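Local coordinates for protein neurotoxin (Clostridium botulinum, PDB 2QN0) that probably cleaves SNARE proteins of nerve terminals as the zinc-dependent light-chain protease of the type C1 botulinum neurotoxin, at residues A[207-212]-A[408-413]; A[404-409]-A[416-421]. One frame throughout, in Å; residues are numbered along the deposited sequence.

Interaction 1. Residues A[207-212]-A[408-413]; sequences NDVGEG and VLFMGQ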
ATOM      1  N   ASN A 207      -7.565 -22.555   0.191  1.00 19.10           N
ATOM      2  CA  ASN A 207      -8.143 -23.562  -0.687  1.00 19.22           C
ATOM      3  C   ASN A 207      -7.640 -24.977  -0.433  1.00 19.22           C
ATOM      4  O   ASN A 207      -6.441 -25.245  -0.482  1.00 18.30           O
ATOM      5  CB  ASN A 207      -7.881 -23.192  -2.149  1.00 20.14           C
ATOM      6  CG  ASN A 207      -8.623 -21.938  -2.573  1.00 23.14           C
ATOM      7  OD1 ASN A 207      -9.835 -21.960  -2.766  1.00 29.62           O
ATOM      8  ND2 ASN A 207      -7.897 -20.838  -2.707  1.00 22.45           N
ATOM      9  N   ASP A 208      -8.576 -25.879  -0.165  1.00 19.40           N
ATOM     10  CA  ASP A 208      -8.259 -27.281   0.068  1.00 21.01           C
ATOM     11  C   ASP A 208      -7.865 -27.858  -1.293  1.00 21.43           C
ATOM     12  O   ASP A 208      -8.566 -27.642  -2.280  1.00 22.40           O
ATOM     13  CB  ASP A 208      -9.507 -28.000   0.594  1.00 23.90           C
ATOM     14  CG  ASP A 208      -9.238 -29.440   1.005  1.00 28.81           C
ATOM     15  OD1 ASP A 208      -8.252 -30.039   0.529  1.00 25.66           O
ATOM     16  OD2 ASP A 208     -10.033 -29.978   1.803  1.00 30.73           O
ATOM     17  N   VAL A 209      -6.738 -28.564  -1.358  1.00 20.69           N
ATOM     18  CA  VAL A 209      -6.313 -29.174  -2.616  1.00 19.40           C
ATOM     19  C   VAL A 209      -6.209 -30.695  -2.484  1.00 20.13           C
ATOM     20  O   VAL A 209      -5.496 -31.350  -3.246  1.00 20.84           O
ATOM     21  CB  VAL A 209      -4.964 -28.597  -3.135  1.00 19.89           C
ATOM     22  CG1 VAL A 209      -5.151 -27.141  -3.554  1.00 20.23           C
ATOM     23  CG2 VAL A 209      -3.884 -28.714  -2.069  1.00 20.43           C
ATOM     24  N   GLY A 210      -6.929 -31.235  -1.500  1.00 20.46           N
ATOM     25  CA  GLY A 210      -6.973 -32.673  -1.274  1.00 21.50           C
ATOM     26  C   GLY A 210      -5.847 -33.341  -0.507  1.00 19.74           C
ATOM     27  O   GLY A 210      -5.797 -34.572  -0.446  1.00 19.75           O
ATOM     28  N   GLU A 211      -4.965 -32.557   0.102  1.00 19.16           N
ATOM     29  CA  GLU A 211      -3.827 -33.114   0.832  1.00 20.17           C
ATOM     30  C   GLU A 211      -3.996 -33.200   2.345  1.00 20.40           C
ATOM     31  O   GLU A 211      -3.054 -33.554   3.053  1.00 20.35           O
ATOM     32  CB  GLU A 211      -2.579 -32.288   0.530  1.00 19.26           C
ATOM     33  CG  GLU A 211      -2.298 -32.106  -0.952  1.00 21.35           C
ATOM     34  CD  GLU A 211      -1.125 -31.183  -1.203  1.00 22.59           C
ATOM     35  OE1 GLU A 211      -1.061 -30.115  -0.557  1.00 22.58           O
ATOM     36  OE2 GLU A 211      -0.273 -31.516  -2.050  1.00 23.64           O
ATOM     37  N   GLY A 212      -5.192 -32.891   2.831  1.00 20.36           N
ATOM     38  CA  GLY A 212      -5.453 -32.898   4.263  1.00 21.71           C
ATOM     39  C   GLY A 212      -5.008 -34.100   5.079  1.00 23.02           C
ATOM     40  O   GLY A 212      -4.550 -33.949   6.214  1.00 23.23           O
ATOM     41  N   VAL A 408      -4.445 -26.302 -12.704  1.00 25.90           N
ATOM     42  CA  VAL A 408      -5.249 -27.182 -11.863  1.00 25.18           C
ATOM     43  C   VAL A 408      -4.766 -27.142 -10.416  1.00 24.27           C
ATOM     44  O   VAL A 408      -3.573 -27.260 -10.144  1.00 22.48           O
ATOM     45  CB  VAL A 408      -5.199 -28.645 -12.368  1.00 26.40           C
ATOM     46  CG1 VAL A 408      -6.063 -29.534 -11.486  1.00 26.06           C
ATOM     47  CG2 VAL A 408      -5.686 -28.711 -13.811  1.00 28.86           C
ATOM     48  N   LEU A 409      -5.710 -26.968  -9.497  1.00 22.90           N
ATOM     49  CA  LEU A 409      -5.414 -26.907  -8.069  1.00 23.03           C
ATOM     50  C   LEU A 409      -4.240 -25.995  -7.722  1.00 21.15           C
ATOM     51  O   LEU A 409      -3.383 -26.344  -6.907  1.00 20.49           O
ATOM     52  CB  LEU A 409      -5.166 -28.317  -7.517  1.00 24.12           C
ATOM     53  CG  LEU A 409      -6.382 -29.252  -7.577  1.00 26.82           C
ATOM     54  CD1 LEU A 409      -6.024 -30.611  -7.000  1.00 28.36           C
ATOM     55  CD2 LEU A 409      -7.540 -28.635  -6.807  1.00 27.59           C
ATOM     56  N   PHE A 410      -4.207 -24.827  -8.355  1.00 19.82           N
ATOM     57  CA  PHE A 410      -3.174 -23.831  -8.093  1.00 19.26           C
ATOM     58  C   PHE A 410      -1.740 -24.351  -8.169  1.00 20.33           C
ATOM     59  O   PHE A 410      -0.861 -23.855  -7.466  1.00 18.79           O
ATOM     60  CB  PHE A 410      -3.425 -23.217  -6.709  1.00 19.20           C
ATOM     61  CG  PHE A 410      -4.865 -22.874  -6.462  1.00 19.11           C
ATOM     62  CD1 PHE A 410      -5.434 -21.743  -7.041  1.00 20.48           C
ATOM     63  CD2 PHE A 410      -5.671 -23.712  -5.698  1.00 19.81           C
ATOM     64  CE1 PHE A 410      -6.785 -21.455  -6.864  1.00 20.85           C
ATOM     65  CE2 PHE A 410      -7.023 -23.432  -5.515  1.00 21.21           C
ATOM     66  CZ  PHE A 410      -7.582 -22.300  -6.101  1.00 20.92           C
ATOM     67  N   MET A 411      -1.491 -25.334  -9.029  1.00 19.93           N
ATOM     68  CA  MET A 411      -0.145 -25.885  -9.153  1.00 20.10           C
ATOM     69  C   MET A 411       0.930 -24.848  -9.451  1.00 18.57           C
ATOM     70  O   MET A 411       2.091 -25.026  -9.076  1.00 19.57           O
ATOM     71  CB  MET A 411      -0.113 -26.979 -10.225  1.00 21.84           C
ATOM     72  CG  MET A 411      -0.392 -28.363  -9.682  1.00 29.14           C
ATOM     73  SD  MET A 411      -0.266 -29.635 -10.951  1.00 34.72           S
ATOM     74  CE  MET A 411      -1.954 -30.206 -11.006  1.00 33.73           C
ATOM     75  N   GLY A 412       0.553 -23.764 -10.125  1.00 19.58           N
ATOM     76  CA  GLY A 412       1.524 -22.729 -10.439  1.00 18.77           C
ATOM     77  C   GLY A 412       2.134 -22.099  -9.196  1.00 18.14           C
ATOM     78  O   GLY A 412       3.261 -21.598  -9.225  1.00 18.37           O
ATOM     79  N   GLN A 413       1.381 -22.125  -8.099  1.00 18.05           N
ATOM     80  CA  GLN A 413       1.840 -21.555  -6.833  1.00 15.91           C
ATOM     81  C   GLN A 413       2.423 -22.618  -5.906  1.00 17.21           C
ATOM     82  O   GLN A 413       2.917 -22.302  -4.822  1.00 18.92           O
ATOM     83  CB  GLN A 413       0.677 -20.866  -6.121  1.00 17.15           C
ATOM     84  CG  GLN A 413       0.199 -19.586  -6.777  1.00 16.12           C
ATOM     85  CD  GLN A 413      -1.053 -19.055  -6.111  1.00 17.20           C
ATOM     86  OE1 GLN A 413      -2.171 -19.314  -6.564  1.00 17.28           O
ATOM     87  NE2 GLN A 413      -0.872 -18.329  -5.014  1.00 16.21           N
TER
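Val209 and Phe410 carry this contact, in which an Asx turn in the loop after strand 201-202 meets a tight turn near the C terminus, at the surface of the zinc protease fold. It is a worked example of two irregular loops joined by van der Waals contacts, with no hydrogen bond between them. In the Asx turn Asp208 OD1 accepts from Gly210 N at 2.7 Å, on the flank away from the contact, and Val209 at its centre faces the other loop. There CG1 does the touching, because chi1 of -68° sets it opposite the carbonyl carbon. Val209 CG1 comes to the edge of the Phe410 ring, near its plane, 4.1 Å from Phe410 CD2, and also rests 4.1 Å from Leu409 CB. The backbone joins in as well, since Leu409 CD1 touches Val209 O at 3.9 Å. Leu409 and Phe410 both adopt left-handed backbone conformations, and the reversal is closed by Met411 N bonding to Val408 O at 3.0 Å; it carries both side chains toward the same partner. Further along the ring Asn207 lies across the CE2-CZ end, its amide tilted 29° from the ring plane. Around this patch, Val209 also touches Phe219 of strand 219-220, while Gln370 packs on Phe410 and accepts the backbone N-H of Asn207. The closest approach of the two loops is Asn207 CB to Phe410 CE2, 3.5 Å, with the carbon placed obliquely to the ring.

Interaction 2. Residues A[404-409]-A[416-421]; sequences SNLNVL and SRNPAL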
ATOM      1  N   SER A 404       0.983 -23.904 -19.389  1.00 37.29           N
ATOM      2  CA  SER A 404       2.060 -24.569 -18.669  1.00 36.05           C
ATOM      3  C   SER A 404       1.509 -25.790 -17.942  1.00 35.14           C
ATOM      4  O   SER A 404       2.261 -26.552 -17.335  1.00 35.97           O
ATOM      5  CB  SER A 404       2.682 -23.612 -17.646  1.00 36.16           C
ATOM      6  OG  SER A 404       3.124 -22.412 -18.262  1.00 37.43           O
ATOM      7  N   ASN A 405       0.193 -25.970 -18.013  1.00 34.19           N
ATOM      8  CA  ASN A 405      -0.477 -27.083 -17.346  1.00 34.22           C
ATOM      9  C   ASN A 405      -0.343 -26.924 -15.835  1.00 33.13           C
ATOM     10  O   ASN A 405      -0.179 -27.901 -15.104  1.00 33.41           O
ATOM     11  CB  ASN A 405       0.125 -28.417 -17.793  1.00 36.13           C
ATOM     12  CG  ASN A 405      -0.056 -28.663 -19.277  1.00 38.70           C
ATOM     13  OD1 ASN A 405      -1.179 -28.670 -19.783  1.00 40.03           O
ATOM     14  ND2 ASN A 405       1.050 -28.861 -19.984  1.00 40.11           N
ATOM     15  N   LEU A 406      -0.416 -25.678 -15.381  1.00 30.87           N
ATOM     16  CA  LEU A 406      -0.301 -25.349 -13.963  1.00 28.24           C
ATOM     17  C   LEU A 406      -1.567 -24.660 -13.469  1.00 28.00           C
ATOM     18  O   LEU A 406      -1.552 -23.982 -12.441  1.00 27.50           O
ATOM     19  CB  LEU A 406       0.895 -24.420 -13.740  1.00 26.40           C
ATOM     20  CG  LEU A 406       2.296 -24.987 -13.966  1.00 25.75           C
ATOM     21  CD1 LEU A 406       3.312 -23.859 -13.947  1.00 24.40           C
ATOM     22  CD2 LEU A 406       2.610 -26.018 -12.889  1.00 25.25           C
ATOM     23  N   ASN A 407      -2.661 -24.839 -14.199  1.00 26.76           N
ATOM     24  CA  ASN A 407      -3.927 -24.210 -13.850  1.00 27.62           C
ATOM     25  C   ASN A 407      -4.832 -25.056 -12.955  1.00 27.14           C
ATOM     26  O   ASN A 407      -5.871 -24.581 -12.501  1.00 28.47           O
ATOM     27  CB  ASN A 407      -4.682 -23.839 -15.127  1.00 28.94           C
ATOM     28  CG  ASN A 407      -4.964 -25.044 -16.001  1.00 31.20           C
ATOM     29  OD1 ASN A 407      -4.053 -25.788 -16.365  1.00 31.05           O
ATOM     30  ND2 ASN A 407      -6.231 -25.244 -16.344  1.00 32.58           N
ATOM     31  N   VAL A 408      -4.445 -26.302 -12.704  1.00 25.90           N
ATOM     32  CA  VAL A 408      -5.249 -27.182 -11.863  1.00 25.18           C
ATOM     33  C   VAL A 408      -4.766 -27.142 -10.416  1.00 24.27           C
ATOM     34  O   VAL A 408      -3.573 -27.260 -10.144  1.00 22.48           O
ATOM     35  CB  VAL A 408      -5.199 -28.645 -12.368  1.00 26.40           C
ATOM     36  CG1 VAL A 408      -6.063 -29.534 -11.486  1.00 26.06           C
ATOM     37  CG2 VAL A 408      -5.686 -28.711 -13.811  1.00 28.86           C
ATOM     38  N   LEU A 409      -5.710 -26.968  -9.497  1.00 22.90           N
ATOM     39  CA  LEU A 409      -5.414 -26.907  -8.069  1.00 23.03           C
ATOM     40  C   LEU A 409      -4.240 -25.995  -7.722  1.00 21.15           C
ATOM     41  O   LEU A 409      -3.383 -26.344  -6.907  1.00 20.49           O
ATOM     42  CB  LEU A 409      -5.166 -28.317  -7.517  1.00 24.12           C
ATOM     43  CG  LEU A 409      -6.382 -29.252  -7.577  1.00 26.82           C
ATOM     44  CD1 LEU A 409      -6.024 -30.611  -7.000  1.00 28.36           C
ATOM     45  CD2 LEU A 409      -7.540 -28.635  -6.807  1.00 27.59           C
ATOM     46  N   SER A 416       6.567 -27.383  -5.056  1.00 24.70           N
ATOM     47  CA  SER A 416       7.124 -28.630  -5.570  1.00 26.35           C
ATOM     48  C   SER A 416       6.608 -29.011  -6.953  1.00 27.31           C
ATOM     49  O   SER A 416       6.993 -30.047  -7.492  1.00 28.49           O
ATOM     50  CB  SER A 416       6.847 -29.775  -4.598  1.00 26.55           C
ATOM     51  OG  SER A 416       5.512 -30.220  -4.722  1.00 27.68           O
ATOM     52  N   ARG A 417       5.744 -28.183  -7.533  1.00 26.07           N
ATOM     53  CA  ARG A 417       5.204 -28.484  -8.855  1.00 26.53           C
ATOM     54  C   ARG A 417       5.603 -27.455  -9.911  1.00 27.46           C
ATOM     55  O   ARG A 417       5.512 -27.726 -11.110  1.00 27.17           O
ATOM     56  CB  ARG A 417       3.674 -28.601  -8.798  1.00 27.50           C
ATOM     57  CG  ARG A 417       3.149 -29.669  -7.833  1.00 30.51           C
ATOM     58  CD  ARG A 417       3.720 -31.050  -8.139  1.00 32.71           C
ATOM     59  NE  ARG A 417       3.251 -31.582  -9.414  1.00 34.36           N
ATOM     60  CZ  ARG A 417       2.062 -32.149  -9.601  1.00 36.54           C
ATOM     61  NH1 ARG A 417       1.212 -32.264  -8.590  1.00 36.78           N
ATOM     62  NH2 ARG A 417       1.723 -32.604 -10.800  1.00 37.85           N
ATOM     63  N   ASN A 418       6.047 -26.280  -9.470  1.00 25.62           N
ATOM     64  CA  ASN A 418       6.455 -25.227 -10.398  1.00 25.34           C
ATOM     65  C   ASN A 418       7.934 -24.878 -10.244  1.00 26.04           C
ATOM     66  O   ASN A 418       8.321 -24.160  -9.322  1.00 24.79           O
ATOM     67  CB  ASN A 418       5.613 -23.965 -10.183  1.00 24.82           C
ATOM     68  CG  ASN A 418       5.817 -22.938 -11.284  1.00 26.08           C
ATOM     69  OD1 ASN A 418       6.707 -23.082 -12.124  1.00 24.55           O
ATOM     70  ND2 ASN A 418       4.995 -21.893 -11.284  1.00 22.50           N
ATOM     71  N   PRO A 419       8.782 -25.374 -11.160  1.00 27.54           N
ATOM     72  CA  PRO A 419      10.219 -25.100 -11.100  1.00 27.28           C
ATOM     73  C   PRO A 419      10.593 -23.637 -11.328  1.00 26.16           C
ATOM     74  O   PRO A 419      11.733 -23.240 -11.084  1.00 27.56           O
ATOM     75  CB  PRO A 419      10.791 -26.032 -12.171  1.00 28.26           C
ATOM     76  CG  PRO A 419       9.686 -26.102 -13.175  1.00 30.40           C
ATOM     77  CD  PRO A 419       8.459 -26.252 -12.299  1.00 29.49           C
ATOM     78  N   ALA A 420       9.640 -22.836 -11.794  1.00 25.97           N
ATOM     79  CA  ALA A 420       9.894 -21.416 -12.033  1.00 25.48           C
ATOM     80  C   ALA A 420      10.072 -20.688 -10.700  1.00 24.81           C
ATOM     81  O   ALA A 420      10.644 -19.600 -10.644  1.00 24.69           O
ATOM     82  CB  ALA A 420       8.741 -20.799 -12.820  1.00 25.59           C
ATOM     83  N   LEU A 421       9.570 -21.299  -9.631  1.00 24.47           N
ATOM     84  CA  LEU A 421       9.681 -20.725  -8.294  1.00 23.09           C
ATOM     85  C   LEU A 421      10.984 -21.192  -7.660  1.00 24.00           C
ATOM     86  O   LEU A 421      11.262 -22.390  -7.620  1.00 25.40           O
ATOM     87  CB  LEU A 421       8.504 -21.180  -7.424  1.00 22.75           C
ATOM     88  CG  LEU A 421       7.096 -20.810  -7.894  1.00 22.85           C
ATOM     89  CD1 LEU A 421       6.061 -21.490  -7.001  1.00 21.73           C
ATOM     90  CD2 LEU A 421       6.929 -19.294  -7.858  1.00 22.72           C
TER
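Leu406 and Asn418 meet through two different first torsions: Leu406 has CG opposite its carbonyl carbon (chi1 -68°), which sends the branched end across to the other segment, whereas Asn418 has CG trans to the backbone N (chi1 -169°), which turns its amide so that a flat face receives that end. The two side chains cross at about a right angle. Leu406 CD1 sits over the amide group rather than at its rim, 3.7 Å from Asn418 ND2 and 3.9 Å from Asn418 OD1. The other methyl of the leucine lies against the backbone, with Leu406 CD2 3.8 Å from Arg417 O. No hydrogen bond passes between the segments; this is an instance of an apolar side chain laid over an amide whose oxygen and nitrogen are both hydrogen-bonded to other groups. What holds the buried amide in place is an Asx-Pro turn: Asn418 OD1 accepts from Ala420 N at 3.0 Å, beyond Pro419, and the same residues form a type I beta turn closed by Leu421 N bonding to Asn418 O at 3.1 Å. The amide N-H of Ala420 arrives from above the carbonyl plane, 47° out of it, on the face opposite the one covered by Leu406. At the other end of the amide, ND2 donates to the backbone oxygen of Gly412. Bonds at both oxygen and nitrogen should restrict rotation of the amide and keep its face turned to the leucine. Met411 touches both Leu406 and Arg417 from the intervening chain, while the Arg417 side chain itself stays at the margin, its nearest approach being Arg417 CB to Leu406 CD2, 5.0 Å.

In the fold
Followed from the N terminus, the chain first passes 207-212 and meets it again at 408-413, so interaction 1 closes a loop of 195 intervening residues, which includes helix 223-238 with the zinc ligands His229 and His233, and the third, Glu269. Interaction 2 is local: 404-409 meets 416-421 across six residues. The two loops cross rather than nest, since 404-409 begins before interaction 1 closes and 416-421 follows it; Val408 and Leu409 belong to both. With centres about 10 Å apart, they are coupled through Gly412, whose N probably bonds to Leu406 O. Interaction 1 ties the loop between strands 201-202 and 219-220 to the long loop before strand 422-423, and interaction 2 folds that long loop on itself.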